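Side-chain contact in TraI domain-containing protein (Salmonella typhi, PDB 2IPQ), which is of unknown function but, as a TraI-like protein seen here as its C-terminal domain, may act in conjugal DNA transfer: residues Ile24-Ala29 with Val33-Gly38. Residues are numbered along the deposited sequence; the frame is centred on the assembly and turned at random. Where two conformers were deposited one is given.
Sequences IPVNTA and VHLTCG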
ATOM      1  N   ILE A  24       2.111  10.928  -2.030  1.00 55.47           N
ATOM      2  CA  ILE A  24       1.909  10.062  -0.857  1.00 54.48           C
ATOM      3  C   ILE A  24       3.300   9.543  -0.457  1.00 52.97           C
ATOM      4  O   ILE A  24       3.994   9.000  -1.304  1.00 53.71           O
ATOM      5  CB  ILE A  24       0.964   8.871  -1.235  1.00 52.62           C
ATOM      6  CG1 ILE A  24      -0.476   9.351  -1.452  1.00 51.78           C
ATOM      7  CG2 ILE A  24       0.966   7.747  -0.200  1.00 56.69           C
ATOM      8  CD1 ILE A  24      -1.281   8.396  -2.356  1.00 50.73           C
ATOM      9  N   PRO A  25       3.719   9.731   0.820  1.00 52.79           N
ATOM     10  CA  PRO A  25       5.023   9.223   1.279  1.00 52.17           C
ATOM     11  C   PRO A  25       5.247   7.710   1.093  1.00 52.22           C
ATOM     12  O   PRO A  25       4.370   6.897   1.350  1.00 47.88           O
ATOM     13  CB  PRO A  25       5.038   9.579   2.765  1.00 52.82           C
ATOM     14  CG  PRO A  25       4.142  10.833   2.832  1.00 55.65           C
ATOM     15  CD  PRO A  25       3.009  10.448   1.896  1.00 51.58           C
ATOM     16  N   VAL A  26       6.444   7.345   0.657  1.00 53.48           N
ATOM     17  CA  VAL A  26       6.711   5.967   0.266  1.00 54.87           C
ATOM     18  C   VAL A  26       8.147   5.717   0.795  1.00 54.87           C
ATOM     19  O   VAL A  26       8.959   6.630   0.768  1.00 51.76           O
ATOM     20  CB  VAL A  26       6.548   5.870  -1.304  1.00 57.24           C
ATOM     21  CG1 VAL A  26       7.644   6.668  -2.032  1.00 55.73           C
ATOM     22  CG2 VAL A  26       6.470   4.468  -1.790  1.00 58.72           C
ATOM     23  N   ASN A  27       8.454   4.512   1.299  1.00 52.92           N
ATOM     24  CA  ASN A  27       9.841   4.065   1.435  1.00 49.76           C
ATOM     25  C   ASN A  27      10.569   4.728   2.572  1.00 51.50           C
ATOM     26  O   ASN A  27      11.795   4.912   2.543  1.00 53.76           O
ATOM     27  CB  ASN A  27      10.608   4.289   0.135  1.00 47.49           C
ATOM     28  CG  ASN A  27      10.239   3.301  -0.923  1.00 50.09           C
ATOM     29  OD1 ASN A  27       9.457   2.368  -0.678  1.00 44.20           O
ATOM     30  ND2 ASN A  27      10.780   3.491  -2.121  1.00 46.36           N
ATOM     31  N   THR A  28       9.803   5.096   3.586  1.00 54.14           N
ATOM     32  CA  THR A  28      10.308   5.862   4.708  1.00 54.26           C
ATOM     33  C   THR A  28       9.974   5.032   5.933  1.00 54.62           C
ATOM     34  O   THR A  28       9.079   4.196   5.878  1.00 53.86           O
ATOM     35  CB  THR A  28       9.595   7.220   4.770  1.00 56.80           C
ATOM     36  OG1 THR A  28      10.398   8.204   4.100  1.00 59.21           O
ATOM     37  CG2 THR A  28       9.383   7.673   6.197  1.00 62.11           C
ATOM     38  N   ALA A  29      10.703   5.250   7.023  1.00 54.47           N
ATOM     39  CA  ALA A  29      10.463   4.562   8.281  1.00 54.15           C
ATOM     40  C   ALA A  29       9.014   4.745   8.733  1.00 54.80           C
ATOM     41  O   ALA A  29       8.505   3.941   9.500  1.00 57.38           O
ATOM     42  CB  ALA A  29      11.440   5.087   9.364  1.00 54.44           C
ATOM     43  N   VAL A  33       3.321   3.062   2.568  1.00 52.57           N
ATOM     44  CA  VAL A  33       3.555   2.496   1.258  1.00 50.87           C
ATOM     45  C   VAL A  33       5.038   2.225   1.095  1.00 52.61           C
ATOM     46  O   VAL A  33       5.884   3.094   1.391  1.00 50.02           O
ATOM     47  CB  VAL A  33       3.021   3.413   0.108  1.00 53.05           C
ATOM     48  CG1 VAL A  33       3.144   2.686  -1.267  1.00 49.43           C
ATOM     49  CG2 VAL A  33       1.519   3.793   0.349  1.00 50.20           C
ATOM     50  N   HIS A  34       5.350   1.009   0.639  1.00 51.53           N
ATOM     51  CA  HIS A  34       6.722   0.583   0.422  1.00 48.43           C
ATOM     52  C   HIS A  34       6.859  -0.226  -0.853  1.00 50.42           C
ATOM     53  O   HIS A  34       6.107  -1.178  -1.093  1.00 53.40           O
ATOM     54  CB  HIS A  34       7.184  -0.233   1.614  1.00 48.04           C
ATOM     55  CG  HIS A  34       7.412   0.600   2.832  1.00 52.53           C
ATOM     56  ND1 HIS A  34       8.653   1.125   3.156  1.00 50.38           N
ATOM     57  CD2 HIS A  34       6.554   1.022   3.796  1.00 49.17           C
ATOM     58  CE1 HIS A  34       8.547   1.833   4.268  1.00 48.10           C
ATOM     59  NE2 HIS A  34       7.286   1.786   4.674  1.00 56.97           N
ATOM     60  N   LEU A  35       7.818   0.142  -1.685  1.00 50.66           N
ATOM     61  CA  LEU A  35       8.134  -0.638  -2.887  1.00 50.48           C
ATOM     62  C   LEU A  35       9.026  -1.823  -2.549  1.00 52.80           C
ATOM     63  O   LEU A  35       9.980  -1.679  -1.763  1.00 52.70           O
ATOM     64  CB  LEU A  35       8.844   0.249  -3.902  1.00 48.04           C
ATOM     65  CG  LEU A  35       7.857   1.034  -4.770  1.00 53.85           C
ATOM     66  CD1 LEU A  35       7.319   2.229  -4.014  1.00 50.54           C
ATOM     67  CD2 LEU A  35       8.463   1.429  -6.115  1.00 54.20           C
ATOM     68  N   THR A  36       8.733  -2.982  -3.139  1.00 53.91           N
ATOM     69  CA  THR A  36       9.519  -4.186  -2.876  1.00 55.50           C
ATOM     70  C   THR A  36       9.441  -5.236  -3.965  1.00 52.80           C
ATOM     71  O   THR A  36       8.387  -5.776  -4.222  1.00 54.77           O
ATOM     72  CB  THR A  36       9.086  -4.883  -1.577  1.00 57.87           C
ATOM     73  OG1 THR A  36       8.901  -3.901  -0.542  1.00 68.24           O
ATOM     74  CG2 THR A  36      10.156  -5.885  -1.132  1.00 60.07           C
ATOM     75  N   CYS A  37      10.572  -5.500  -4.608  0.50 51.90           N
ATOM     76  CA  CYS A  37      10.743  -6.645  -5.515  0.50 50.59           C
ATOM     77  C   CYS A  37       9.606  -6.851  -6.511  0.50 49.42           C
ATOM     78  O   CYS A  37       9.172  -7.987  -6.712  0.50 48.26           O
ATOM     79  CB  CYS A  37      10.963  -7.928  -4.716  0.50 50.12           C
ATOM     80  SG  CYS A  37      12.486  -7.936  -3.755  0.50 50.18           S
ATOM     81  N   GLY A  38       9.130  -5.761  -7.123  1.00 47.27           N
ATOM     82  CA  GLY A  38       8.160  -5.843  -8.200  1.00 45.21           C
ATOM     83  C   GLY A  38       6.782  -5.426  -7.750  1.00 45.15           C
ATOM     84  O   GLY A  38       5.848  -5.416  -8.543  1.00 44.35           O
TER
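Asn27 grips the strand 33-36 at two points, one through its backbone and one through its amide. Its N donates to Val33 O at 2.9 Å. From there the side chain runs along the strand: CB starts away from it, but with CG beside the backbone N (chi1 -74°) the amide turns back. CG carries the amide over the strand, and OD1 accepts from Leu35 N at 2.9 Å in a nearly straight bond (165° at the hydrogen) that lies in the plane of the amide. OD1 also rests 3.4 Å from His34 CA, while ND2 borders Leu35 CB and CD1 and makes a weak hydrogen bond to Asp126 O. The His34 ring lies with one face under Asn27 N, which sits offset toward the ring's rim; Thr28 O meets its edge near CE1, ND1 is hydrogen-bonded to Ser128 OG and NE2 to Ala31 O. On the apolar side, Val26 CG2 and Leu35 CD1 meet at 3.3 Å, closer than usual for two carbons and therefore of uncertain exactness, and Val26 CG2 also reaches Val33 CG1. Ile24 CG2 touches Val33 CG2 at 4.0 Å, next to Leu19 of helix 4-20. Together these contacts fold the loop that follows helix 4-20 back on the strand it leads into, an outermost strand of the chain's own antiparallel sheet, the Asn27 carbonyl taking a place that a neighbouring strand's carbonyl might hold.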